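Local coordinates for DNA polymerase sliding clamp (PDB 1RWZ), which forms a homotrimeric ring around DNA and probably serves as a moving platform that tethers the DNA polymerase catalytic subunit and other proteins during replication, at residues 15-25 and 71-79. Sequence-based numbering, arbitrary orientation.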
ATOM      1  N   THR A  15      12.069  -4.905 -18.544  1.00 16.22           N
ATOM      2  CA  THR A  15      10.905  -4.451 -19.298  1.00 17.13           C
ATOM      3  C   THR A  15      10.502  -3.077 -18.777  1.00 16.89           C
ATOM      4  O   THR A  15      10.233  -2.156 -19.555  1.00 17.69           O
ATOM      5  CB  THR A  15       9.724  -5.444 -19.142  1.00 17.74           C
ATOM      6  OG1 THR A  15      10.063  -6.681 -19.780  1.00 19.11           O
ATOM      7  CG2 THR A  15       8.459  -4.887 -19.789  1.00 18.38           C
ATOM      8  N   ARG A  16      10.476  -2.931 -17.458  1.00 17.07           N
ATOM      9  CA  ARG A  16      10.107  -1.657 -16.851  1.00 18.32           C
ATOM     10  C   ARG A  16      11.102  -0.554 -17.213  1.00 18.10           C
ATOM     11  O   ARG A  16      10.708   0.593 -17.438  1.00 18.02           O
ATOM     12  CB  ARG A  16      10.031  -1.783 -15.330  1.00 19.95           C
ATOM     13  CG  ARG A  16       9.632  -0.486 -14.635  1.00 23.86           C
ATOM     14  CD  ARG A  16       9.432  -0.679 -13.145  1.00 26.86           C
ATOM     15  NE  ARG A  16       9.014   0.558 -12.490  1.00 31.38           N
ATOM     16  CZ  ARG A  16       8.730   0.657 -11.195  1.00 33.05           C
ATOM     17  NH1 ARG A  16       8.821  -0.412 -10.413  1.00 34.46           N
ATOM     18  NH2 ARG A  16       8.349   1.820 -10.680  1.00 34.60           N
ATOM     19  N   ALA A  17      12.385  -0.904 -17.269  1.00 17.29           N
ATOM     20  CA  ALA A  17      13.425   0.069 -17.592  1.00 17.53           C
ATOM     21  C   ALA A  17      13.272   0.621 -19.005  1.00 17.59           C
ATOM     22  O   ALA A  17      13.508   1.805 -19.242  1.00 17.81           O
ATOM     23  CB  ALA A  17      14.805  -0.565 -17.429  1.00 17.70           C
ATOM     24  N   ILE A  18      12.879  -0.239 -19.938  1.00 17.35           N
ATOM     25  CA  ILE A  18      12.715   0.170 -21.330  1.00 18.32           C
ATOM     26  C   ILE A  18      11.414   0.928 -21.572  1.00 18.94           C
ATOM     27  O   ILE A  18      11.416   1.969 -22.230  1.00 18.91           O
ATOM     28  CB  ILE A  18      12.756  -1.050 -22.279  1.00 18.47           C
ATOM     29  CG1 ILE A  18      14.139  -1.704 -22.222  1.00 18.28           C
ATOM     30  CG2 ILE A  18      12.449  -0.622 -23.710  1.00 19.12           C
ATOM     31  CD1 ILE A  18      14.240  -2.993 -23.011  1.00 18.72           C
ATOM     32  N   VAL A  19      10.310   0.414 -21.037  1.00 18.55           N
ATOM     33  CA  VAL A  19       9.014   1.052 -21.244  1.00 20.00           C
ATOM     34  C   VAL A  19       8.954   2.437 -20.601  1.00 20.31           C
ATOM     35  O   VAL A  19       8.080   3.246 -20.918  1.00 20.59           O
ATOM     36  CB  VAL A  19       7.853   0.158 -20.712  1.00 19.92           C
ATOM     37  CG1 VAL A  19       7.782   0.223 -19.201  1.00 19.87           C
ATOM     38  CG2 VAL A  19       6.532   0.588 -21.344  1.00 21.10           C
ATOM     39  N   ALA A  20       9.888   2.714 -19.698  1.00 21.00           N
ATOM     40  CA  ALA A  20       9.930   4.016 -19.050  1.00 21.41           C
ATOM     41  C   ALA A  20      10.150   5.098 -20.110  1.00 21.82           C
ATOM     42  O   ALA A  20       9.712   6.237 -19.946  1.00 21.98           O
ATOM     43  CB  ALA A  20      11.057   4.053 -18.021  1.00 22.20           C
ATOM     44  N   LEU A  21      10.822   4.731 -21.199  1.00 21.81           N
ATOM     45  CA  LEU A  21      11.108   5.681 -22.271  1.00 22.70           C
ATOM     46  C   LEU A  21      10.332   5.466 -23.567  1.00 22.87           C
ATOM     47  O   LEU A  21       9.940   6.437 -24.212  1.00 23.27           O
ATOM     48  CB  LEU A  21      12.608   5.685 -22.600  1.00 22.41           C
ATOM     49  CG  LEU A  21      13.590   6.099 -21.501  1.00 22.95           C
ATOM     50  CD1 LEU A  21      14.987   6.214 -22.108  1.00 23.20           C
ATOM     51  CD2 LEU A  21      13.170   7.424 -20.882  1.00 23.71           C
ATOM     52  N   VAL A  22      10.118   4.211 -23.958  1.00 22.29           N
ATOM     53  CA  VAL A  22       9.412   3.919 -25.207  1.00 22.05           C
ATOM     54  C   VAL A  22       8.348   2.829 -25.079  1.00 23.01           C
ATOM     55  O   VAL A  22       8.392   2.007 -24.165  1.00 22.03           O
ATOM     56  CB  VAL A  22      10.402   3.500 -26.323  1.00 21.62           C
ATOM     57  CG1 VAL A  22      11.370   4.648 -26.624  1.00 21.38           C
ATOM     58  CG2 VAL A  22      11.178   2.259 -25.899  1.00 21.46           C
ATOM     59  N   SER A  23       7.400   2.817 -26.014  1.00 23.44           N
ATOM     60  CA  SER A  23       6.326   1.831 -25.991  1.00 24.39           C
ATOM     61  C   SER A  23       6.595   0.656 -26.925  1.00 24.47           C
ATOM     62  O   SER A  23       5.900  -0.360 -26.873  1.00 24.43           O
ATOM     63  CB  SER A  23       4.996   2.497 -26.356  1.00 25.60           C
ATOM     64  OG  SER A  23       5.039   3.022 -27.667  1.00 27.30           O
ATOM     65  N   GLU A  24       7.600   0.803 -27.783  1.00 24.37           N
ATOM     66  CA  GLU A  24       7.994  -0.246 -28.720  1.00 24.91           C
ATOM     67  C   GLU A  24       9.511  -0.253 -28.744  1.00 23.87           C
ATOM     68  O   GLU A  24      10.139   0.785 -28.538  1.00 23.41           O
ATOM     69  CB  GLU A  24       7.512   0.053 -30.138  1.00 28.23           C
ATOM     70  CG  GLU A  24       6.061   0.442 -30.277  1.00 32.57           C
ATOM     71  CD  GLU A  24       5.694   0.679 -31.725  1.00 34.50           C
ATOM     72  OE1 GLU A  24       6.424   1.435 -32.403  1.00 36.78           O
ATOM     73  OE2 GLU A  24       4.682   0.111 -32.188  1.00 36.68           O
ATOM     74  N   ALA A  25      10.104  -1.407 -29.020  1.00 22.60           N
ATOM     75  CA  ALA A  25      11.554  -1.486 -29.060  1.00 21.98           C
ATOM     76  C   ALA A  25      12.067  -2.705 -29.800  1.00 21.27           C
ATOM     77  O   ALA A  25      11.381  -3.726 -29.899  1.00 21.64           O
ATOM     78  CB  ALA A  25      12.109  -1.476 -27.636  1.00 21.92           C
ATOM     79  N   MET A  71       6.366  -2.963 -26.072  1.00 23.54           N
ATOM     80  CA  MET A  71       6.754  -2.926 -24.671  1.00 23.98           C
ATOM     81  C   MET A  71       5.618  -2.658 -23.689  1.00 23.87           C
ATOM     82  O   MET A  71       5.670  -3.123 -22.553  1.00 23.63           O
ATOM     83  CB  MET A  71       7.879  -1.910 -24.470  1.00 24.56           C
ATOM     84  CG  MET A  71       9.140  -2.242 -25.255  1.00 25.91           C
ATOM     85  SD  MET A  71       9.739  -3.927 -24.975  1.00 28.44           S
ATOM     86  CE  MET A  71      10.347  -3.780 -23.313  1.00 27.43           C
ATOM     87  N   ASP A  72       4.597  -1.913 -24.103  1.00 24.27           N
ATOM     88  CA  ASP A  72       3.481  -1.658 -23.196  1.00 25.27           C
ATOM     89  C   ASP A  72       2.807  -2.988 -22.859  1.00 25.30           C
ATOM     90  O   ASP A  72       2.445  -3.235 -21.709  1.00 25.01           O
ATOM     91  CB  ASP A  72       2.449  -0.713 -23.819  1.00 26.59           C
ATOM     92  CG  ASP A  72       2.967   0.704 -23.980  1.00 28.12           C
ATOM     93  OD1 ASP A  72       3.691   1.188 -23.085  1.00 28.67           O
ATOM     94  OD2 ASP A  72       2.631   1.340 -24.998  1.00 30.10           O
ATOM     95  N   ARG A  73       2.648  -3.846 -23.864  1.00 25.80           N
ATOM     96  CA  ARG A  73       2.017  -5.149 -23.658  1.00 26.42           C
ATOM     97  C   ARG A  73       2.835  -6.074 -22.767  1.00 26.32           C
ATOM     98  O   ARG A  73       2.304  -6.652 -21.819  1.00 26.03           O
ATOM     99  CB  ARG A  73       1.762  -5.844 -24.996  1.00 28.03           C
ATOM    100  CG  ARG A  73       0.654  -5.224 -25.817  1.00 30.34           C
ATOM    101  CD  ARG A  73       0.359  -6.068 -27.049  1.00 32.92           C
ATOM    102  NE  ARG A  73      -0.712  -5.501 -27.863  1.00 35.13           N
ATOM    103  CZ  ARG A  73      -1.976  -5.381 -27.465  1.00 36.15           C
ATOM    104  NH1 ARG A  73      -2.341  -5.792 -26.258  1.00 36.78           N
ATOM    105  NH2 ARG A  73      -2.876  -4.841 -28.278  1.00 37.09           N
ATOM    106  N   ILE A  74       4.121  -6.226 -23.074  1.00 25.91           N
ATOM    107  CA  ILE A  74       4.975  -7.091 -22.271  1.00 25.94           C
ATOM    108  C   ILE A  74       4.996  -6.588 -20.833  1.00 25.90           C
ATOM    109  O   ILE A  74       5.002  -7.376 -19.888  1.00 25.49           O
ATOM    110  CB  ILE A  74       6.427  -7.140 -22.816  1.00 26.36           C
ATOM    111  CG1 ILE A  74       6.440  -7.721 -24.232  1.00 26.20           C
ATOM    112  CG2 ILE A  74       7.303  -7.994 -21.902  1.00 26.08           C
ATOM    113  CD1 ILE A  74       5.867  -9.120 -24.336  1.00 26.41           C
ATOM    114  N   PHE A  75       4.997  -5.269 -20.665  1.00 25.92           N
ATOM    115  CA  PHE A  75       5.007  -4.698 -19.329  1.00 26.52           C
ATOM    116  C   PHE A  75       3.708  -5.041 -18.610  1.00 27.14           C
ATOM    117  O   PHE A  75       3.713  -5.414 -17.438  1.00 27.10           O
ATOM    118  CB  PHE A  75       5.172  -3.178 -19.391  1.00 26.88           C
ATOM    119  CG  PHE A  75       5.232  -2.522 -18.041  1.00 27.39           C
ATOM    120  CD1 PHE A  75       6.154  -2.949 -17.090  1.00 27.53           C
ATOM    121  CD2 PHE A  75       4.374  -1.477 -17.720  1.00 28.00           C
ATOM    122  CE1 PHE A  75       6.222  -2.344 -15.837  1.00 27.84           C
ATOM    123  CE2 PHE A  75       4.436  -0.866 -16.471  1.00 28.63           C
ATOM    124  CZ  PHE A  75       5.363  -1.300 -15.529  1.00 28.30           C
ATOM    125  N   ASP A  76       2.594  -4.917 -19.319  1.00 27.61           N
ATOM    126  CA  ASP A  76       1.299  -5.218 -18.730  1.00 29.00           C
ATOM    127  C   ASP A  76       1.260  -6.684 -18.305  1.00 29.05           C
ATOM    128  O   ASP A  76       0.875  -6.999 -17.181  1.00 29.07           O
ATOM    129  CB  ASP A  76       0.184  -4.913 -19.731  1.00 30.39           C
ATOM    130  CG  ASP A  76      -1.193  -4.949 -19.098  1.00 31.99           C
ATOM    131  OD1 ASP A  76      -1.327  -4.505 -17.937  1.00 33.29           O
ATOM    132  OD2 ASP A  76      -2.145  -5.407 -19.764  1.00 33.48           O
ATOM    133  N   ILE A  77       1.684  -7.571 -19.199  1.00 29.28           N
ATOM    134  CA  ILE A  77       1.703  -9.005 -18.916  1.00 29.75           C
ATOM    135  C   ILE A  77       2.686  -9.353 -17.798  1.00 29.62           C
ATOM    136  O   ILE A  77       2.428 -10.252 -16.997  1.00 29.08           O
ATOM    137  CB  ILE A  77       2.088  -9.819 -20.177  1.00 30.26           C
ATOM    138  CG1 ILE A  77       1.034  -9.623 -21.269  1.00 31.24           C
ATOM    139  CG2 ILE A  77       2.225 -11.294 -19.829  1.00 31.76           C
ATOM    140  CD1 ILE A  77      -0.356 -10.119 -20.895  1.00 32.46           C
ATOM    141  N   SER A  78       3.808  -8.640 -17.741  1.00 29.42           N
ATOM    142  CA  SER A  78       4.819  -8.897 -16.717  1.00 29.05           C
ATOM    143  C   SER A  78       4.281  -8.645 -15.311  1.00 28.84           C
ATOM    144  O   SER A  78       4.830  -9.146 -14.332  1.00 28.45           O
ATOM    145  CB  SER A  78       6.056  -8.023 -16.949  1.00 29.24           C
ATOM    146  OG  SER A  78       5.785  -6.664 -16.656  1.00 28.70           O
ATOM    147  N   LYS A  79       3.212  -7.861 -15.208  1.00 29.92           N
ATOM    148  CA  LYS A  79       2.625  -7.567 -13.908  1.00 30.04           C
ATOM    149  C   LYS A  79       1.941  -8.798 -13.317  1.00 30.01           C
ATOM    150  O   LYS A  79       1.704  -8.865 -12.114  1.00 30.11           O
ATOM    151  CB  LYS A  79       1.621  -6.418 -14.026  1.00 31.39           C
ATOM    152  CG  LYS A  79       2.263  -5.084 -14.366  1.00 32.40           C
ATOM    153  CD  LYS A  79       1.223  -4.000 -14.573  1.00 34.03           C
ATOM    154  CE  LYS A  79       1.890  -2.672 -14.895  1.00 34.92           C
ATOM    155  NZ  LYS A  79       0.893  -1.585 -15.101  1.00 36.44           N
TER
HETATM  156  O   HOH W   1       5.835   3.507 -22.892  1.00 45.56           O
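The F75 ring takes V19 on one face and T15 at its edge: V19 CG1 stands 4.1 Å from the ring centroid and 16° off the normal, a CH-pi contact, while T15 CG2 lies near the ring plane. The R16 CB comes obliquely to the ring at CE1. This joins the two helices of the N-terminal domain of the PCNA subunit, 8-19 and 71-78, which run roughly antiparallel; their segment axes make an angle of 144° and approach to 9.5 Å. T15 settles against the opposite helix because CG2 is anti to its own N, reaching F75 CA at 3.5 Å, whereas OG1 turns back to bond L11 O within its helix. One turn earlier in helix 71-78, the M71 chain bends at both chi2 and chi3, which brings CE to I18 CB at 3.8 Å while CG rests on A25 CB. M71 thus lies between helix 8-19 and strand 24-30, and I18 continues to V49 and S36 of the sheet. Where helix 71-78 begins, S23 O accepts two weak hydrogen bonds, from M71 N at 2.8 Å and from D72 N. R73, directed away from segment 15-25, forms a salt bridge with D170 of a neighbouring subunit. A water donates to V19 O (3.0 Å) and to D72 OD1 (3.2 Å), linking the two segments.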